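Local coordinates for putative fructose-bisphosphate aldolase (Coccidioides immitis, PDB 3PM6), which is a putative class II fructose-bisphosphate aldolase, a zinc-binding protein built on a TIM-barrel fold, at residues V204-Y208 with P231-I236; R153-E158 with A191-G197. One frame throughout, in Å; residues are numbered along the deposited sequence.

Overall arrangement
Contact 2 joins two loops, and contact 1 joins a loop to the start of helix 234-242, in one parallel eight-stranded barrel; both lie on the same side of the chain's centre. Contact 2 (153-158 with 191-197) comes first along the chain and closes before contact 1 (204-208 with 231-236) opens. Their centres are about 13 Å apart. They share the long loop between strand 187-188 and helix 208-218: its early part carries zinc ligand His196, and its end runs into the helix. The two contacts also touch directly. Leu206 packs on Phe192 and Asn194, and Asp207 N probably hydrogen-bonds to Phe192 O. The loop thus takes part in both contacts.

Contact 1. Residues V204-Y208 with P231-I236; sequences VQLDY and PFTKEI
Val204 and Phe232 bring the two backbones to 7.9 Å between their CA atoms, and Leu206 and Ile236 to 8.9 Å. Side chains fill the gap, and the contact is largely apolar. Both Val204 methyls meet the CD1-CE1 side of the Phe232 ring obliquely: CG1 lies 3.6 Å from Phe232 CE1, while CG2 also reaches Pro231. CG1 stands anti to the backbone N (chi1 173°) and meets Ile236 CD1 tip to tip. The Leu206 and Phe232 side chains approach from opposite directions, with Leu206 CD1 3.8 Å from Phe232 CZ. The Leu206 and Ile236 side chains cross at about a right angle, with Leu206 CD1 3.7 Å from Ile236 CG2. Ile236 CG2 also lies over one face of the Phe232 ring, toward its rim. The Tyr208 side chain crosses Ile236, and its OH packs 3.5 Å from Ile236 CG2. Beyond the segments, Tyr199 touches Pro231 and Phe232, while Cys240 lies against Leu206 and Tyr208. Thr233 is the N-cap of helix 234-242, accepting a weak bond from Ile236 N. Asp207 caps helix 208-218 through Arg210 N. The contact therefore joins the starts of two successive helices of the TIM barrel, near its surface.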
# COMPACT_ATOMS: atom_id res chain seq x y z
N VAL A 204 -12.27 24.62 -20.04
CA VAL A 204 -13.24 24.41 -18.96
C VAL A 204 -14.37 25.42 -19.14
O VAL A 204 -14.13 26.62 -19.10
CB VAL A 204 -12.58 24.64 -17.59
CG1 VAL A 204 -13.61 24.61 -16.45
CG2 VAL A 204 -11.45 23.63 -17.34
N GLN A 205 -15.60 24.92 -19.37
CA GLN A 205 -16.79 25.77 -19.54
C GLN A 205 -17.90 25.31 -18.61
O GLN A 205 -18.70 24.48 -18.98
CB GLN A 205 -17.29 25.77 -21.01
CG GLN A 205 -16.26 26.22 -22.06
CD GLN A 205 -15.64 27.60 -21.81
OE1 GLN A 205 -16.19 28.44 -21.07
NE2 GLN A 205 -14.49 27.84 -22.42
N LEU A 206 -17.94 25.83 -17.39
CA LEU A 206 -18.89 25.38 -16.39
C LEU A 206 -20.13 26.26 -16.39
O LEU A 206 -20.08 27.48 -16.66
CB LEU A 206 -18.25 25.31 -14.99
CG LEU A 206 -16.88 24.61 -14.88
CD1 LEU A 206 -16.33 24.66 -13.46
CD2 LEU A 206 -16.91 23.16 -15.44
N ASP A 207 -21.26 25.62 -16.12
CA ASP A 207 -22.52 26.33 -16.04
C ASP A 207 -22.76 26.60 -14.56
O ASP A 207 -23.38 25.79 -13.86
CB ASP A 207 -23.62 25.48 -16.67
CG ASP A 207 -24.95 26.20 -16.79
OD1 ASP A 207 -25.16 27.27 -16.18
OD2 ASP A 207 -25.82 25.64 -17.49
N TYR A 208 -22.22 27.72 -14.08
CA TYR A 208 -22.30 28.09 -12.66
C TYR A 208 -23.74 28.36 -12.25
O TYR A 208 -24.13 28.09 -11.11
CB TYR A 208 -21.43 29.30 -12.37
CG TYR A 208 -19.95 29.03 -12.55
CD1 TYR A 208 -19.25 28.26 -11.61
CD2 TYR A 208 -19.25 29.53 -13.66
CE1 TYR A 208 -17.89 28.00 -11.75
CE2 TYR A 208 -17.88 29.30 -13.81
CZ TYR A 208 -17.21 28.51 -12.84
OH TYR A 208 -15.88 28.22 -12.95
N PRO A 231 -7.65 20.21 -13.89
CA PRO A 231 -7.02 21.41 -14.44
C PRO A 231 -7.62 22.71 -13.88
O PRO A 231 -7.37 23.77 -14.45
CB PRO A 231 -7.38 21.32 -15.94
CG PRO A 231 -8.76 20.69 -15.92
CD PRO A 231 -8.79 19.77 -14.72
N PHE A 232 -8.41 22.63 -12.79
CA PHE A 232 -9.10 23.82 -12.26
C PHE A 232 -8.11 24.78 -11.54
O PHE A 232 -7.03 24.39 -11.06
CB PHE A 232 -10.28 23.45 -11.33
CG PHE A 232 -11.50 22.89 -12.05
CD1 PHE A 232 -11.47 22.61 -13.41
CD2 PHE A 232 -12.68 22.63 -11.36
CE1 PHE A 232 -12.60 22.11 -14.09
CE2 PHE A 232 -13.82 22.09 -12.02
CZ PHE A 232 -13.77 21.82 -13.38
N THR A 233 -8.50 26.05 -11.50
CA THR A 233 -7.67 27.11 -10.93
C THR A 233 -8.34 27.48 -9.61
O THR A 233 -9.45 27.05 -9.35
CB THR A 233 -7.65 28.37 -11.87
OG1 THR A 233 -8.99 28.83 -12.05
CG2 THR A 233 -7.05 28.07 -13.23
N LYS A 234 -7.68 28.26 -8.78
CA LYS A 234 -8.27 28.72 -7.55
C LYS A 234 -9.59 29.45 -7.79
O LYS A 234 -10.57 29.28 -7.06
CB LYS A 234 -7.31 29.68 -6.81
CG LYS A 234 -8.06 30.52 -5.71
CD LYS A 234 -7.24 30.59 -4.43
CE LYS A 234 -8.10 30.93 -3.22
NZ LYS A 234 -7.90 29.86 -2.18
N GLU A 235 -9.60 30.32 -8.80
CA GLU A 235 -10.77 31.16 -9.04
C GLU A 235 -11.99 30.29 -9.42
O GLU A 235 -13.11 30.54 -8.97
CB GLU A 235 -10.45 32.23 -10.10
CG GLU A 235 -9.46 33.34 -9.60
CD GLU A 235 -7.97 33.03 -9.78
OE1 GLU A 235 -7.58 31.85 -9.97
OE2 GLU A 235 -7.16 33.99 -9.74
N ILE A 236 -11.75 29.24 -10.22
CA ILE A 236 -12.80 28.25 -10.53
C ILE A 236 -13.29 27.50 -9.28
O ILE A 236 -14.50 27.36 -9.06
CB ILE A 236 -12.35 27.24 -11.60
CG1 ILE A 236 -12.18 27.96 -12.93
CG2 ILE A 236 -13.37 26.06 -11.69
CD1 ILE A 236 -11.47 27.08 -14.02

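Contact 2. Residues R153-E158 with A191-G197; sequences RIEGGE and AFGNVHG. With ZN (zinc ion), chain S.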
# COMPACT_ATOMS: atom_id res chain seq x y z
N ARG A 153 -24.91 12.53 -16.15
CA ARG A 153 -23.80 11.77 -16.73
C ARG A 153 -22.66 12.69 -17.17
O ARG A 153 -22.75 13.37 -18.20
CB ARG A 153 -24.25 10.93 -17.93
CG ARG A 153 -23.20 9.87 -18.33
CD ARG A 153 -23.70 9.09 -19.55
NE ARG A 153 -24.91 8.37 -19.18
CZ ARG A 153 -26.00 8.26 -19.94
NH1 ARG A 153 -26.04 8.82 -21.16
NH2 ARG A 153 -27.03 7.56 -19.49
N ILE A 154 -21.60 12.70 -16.36
CA ILE A 154 -20.33 13.28 -16.70
C ILE A 154 -19.68 12.41 -17.77
O ILE A 154 -19.65 11.17 -17.67
CB ILE A 154 -19.43 13.46 -15.42
CG1 ILE A 154 -20.14 14.38 -14.41
CG2 ILE A 154 -18.08 14.09 -15.79
CD1 ILE A 154 -19.56 14.33 -12.98
N GLU A 155 -19.17 13.06 -18.82
CA GLU A 155 -18.52 12.34 -19.89
C GLU A 155 -17.04 12.14 -19.63
O GLU A 155 -16.43 12.87 -18.86
CB GLU A 155 -18.70 13.10 -21.21
CG GLU A 155 -20.15 13.12 -21.67
CD GLU A 155 -20.32 13.79 -23.03
OE1 GLU A 155 -20.61 15.00 -23.05
OE2 GLU A 155 -20.16 13.10 -24.07
N GLY A 156 -16.45 11.16 -20.29
CA GLY A 156 -14.99 10.99 -20.23
C GLY A 156 -14.58 9.79 -19.39
O GLY A 156 -15.40 9.16 -18.71
N GLY A 157 -13.30 9.46 -19.47
CA GLY A 157 -12.74 8.35 -18.73
C GLY A 157 -11.44 8.79 -18.09
O GLY A 157 -10.87 9.84 -18.46
N GLU A 158 -10.99 8.00 -17.14
CA GLU A 158 -9.64 8.13 -16.54
C GLU A 158 -9.12 6.70 -16.30
O GLU A 158 -9.86 5.75 -16.47
CB GLU A 158 -9.69 9.00 -15.25
CG GLU A 158 -10.25 10.44 -15.55
CD GLU A 158 -10.33 11.37 -14.34
OE1 GLU A 158 -10.07 10.88 -13.24
OE2 GLU A 158 -10.66 12.59 -14.49
N ALA A 191 -23.48 16.96 -12.81
CA ALA A 191 -22.95 17.23 -14.15
C ALA A 191 -23.37 18.65 -14.56
O ALA A 191 -24.55 18.93 -14.74
CB ALA A 191 -23.49 16.19 -15.14
N PHE A 192 -22.41 19.56 -14.71
CA PHE A 192 -22.78 20.93 -15.02
C PHE A 192 -21.78 21.56 -15.97
O PHE A 192 -21.58 22.76 -15.93
CB PHE A 192 -23.00 21.76 -13.73
CG PHE A 192 -21.75 21.98 -12.92
CD1 PHE A 192 -21.23 20.94 -12.14
CD2 PHE A 192 -21.12 23.23 -12.90
CE1 PHE A 192 -20.07 21.13 -11.38
CE2 PHE A 192 -19.95 23.46 -12.12
CZ PHE A 192 -19.42 22.41 -11.37
N GLY A 193 -21.16 20.73 -16.82
CA GLY A 193 -20.15 21.18 -17.79
C GLY A 193 -18.76 20.60 -17.52
O GLY A 193 -17.88 20.60 -18.39
N ASN A 194 -18.56 20.10 -16.30
CA ASN A 194 -17.34 19.37 -15.98
C ASN A 194 -17.24 18.04 -16.77
O ASN A 194 -18.25 17.51 -17.26
CB ASN A 194 -17.19 19.16 -14.48
CG ASN A 194 -18.41 18.55 -13.83
OD1 ASN A 194 -19.53 18.68 -14.33
ND2 ASN A 194 -18.21 17.91 -12.69
N VAL A 195 -16.01 17.56 -16.93
CA VAL A 195 -15.67 16.43 -17.80
C VAL A 195 -14.54 15.70 -17.08
O VAL A 195 -13.63 16.33 -16.48
CB VAL A 195 -15.19 16.93 -19.22
CG1 VAL A 195 -14.39 15.91 -19.92
CG2 VAL A 195 -16.33 17.30 -20.10
N HIS A 196 -14.59 14.38 -17.09
CA HIS A 196 -13.43 13.58 -16.69
C HIS A 196 -12.39 13.60 -17.80
O HIS A 196 -12.74 13.55 -18.98
CB HIS A 196 -13.85 12.13 -16.41
CG HIS A 196 -14.60 11.96 -15.14
ND1 HIS A 196 -15.83 11.33 -15.08
CD2 HIS A 196 -14.32 12.34 -13.87
CE1 HIS A 196 -16.25 11.31 -13.83
NE2 HIS A 196 -15.36 11.92 -13.08
N GLY A 197 -11.12 13.63 -17.42
CA GLY A 197 -10.01 13.69 -18.39
C GLY A 197 -9.79 15.06 -19.03
O GLY A 197 -10.17 16.08 -18.51
ZN ZN S . -14.90 11.67 -10.94
O HOH W 1 -17.12 10.08 -16.91
O HOH W 2 -19.36 15.85 -19.15
O HOH W 3 -11.81 11.45 -21.51
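His196 and Ile154 meet over the imidazole face. Ile154 CG2 sits 4.0 Å from the ring centroid, 26° off the normal, in a CH-pi contact displaced toward the ND1 side. With CG1 beside the backbone N (chi1 -59°), the branched chain splits: CG2, anti to N, goes over the imidazole and CG1 packs on Ala191 CB at 3.9 Å. Ile154 CD1 touches Asn194 ND2 (3.8 Å), the two side chains passing at a slant; ND2 gives its hydrogen bond to His227 O. Asn194 OD1 receives Phe192 N in a nearly straight bond (176°), which closes a short side-chain-to-backbone loop over Phe192-Asn194.

Zinc is bound by His196 NE2 at 2.2 Å, together with His91 and His227. This three-histidine site is characteristic of class II aldolases, whose zinc sits among the loops at the carboxyl ends of the TIM-barrel strands. At the second ring nitrogen, ND1 donates to a water in the ring plane. That water in turn donates to Ile154 O and Gly156 O. The two carbonyls hold the water, and its bond to ND1, with the zinc at NE2, helps to fix the ring's rotation and probably polarises the imidazole.

Two direct hydrogen bonds join the segments, one between backbones and one from a backbone N to a carboxylate. His196 N donates to Glu155 O at 3.0 Å, nearly along the C=O axis. Glu158 OE2 accepts from Gly197 N at 3.1 Å through its anti lone pair, the one away from OE1. OE2 also lies near the plane of the His196 ring at its edge, 3.7 Å from CD2. Glu158 OE1 is held by Asn251 ND2.

A second water links Glu155 N to Asn194 O, and a third joins Gly157 N to His196 O, the latter bond weak. Gly156 CA passes close to His196 O.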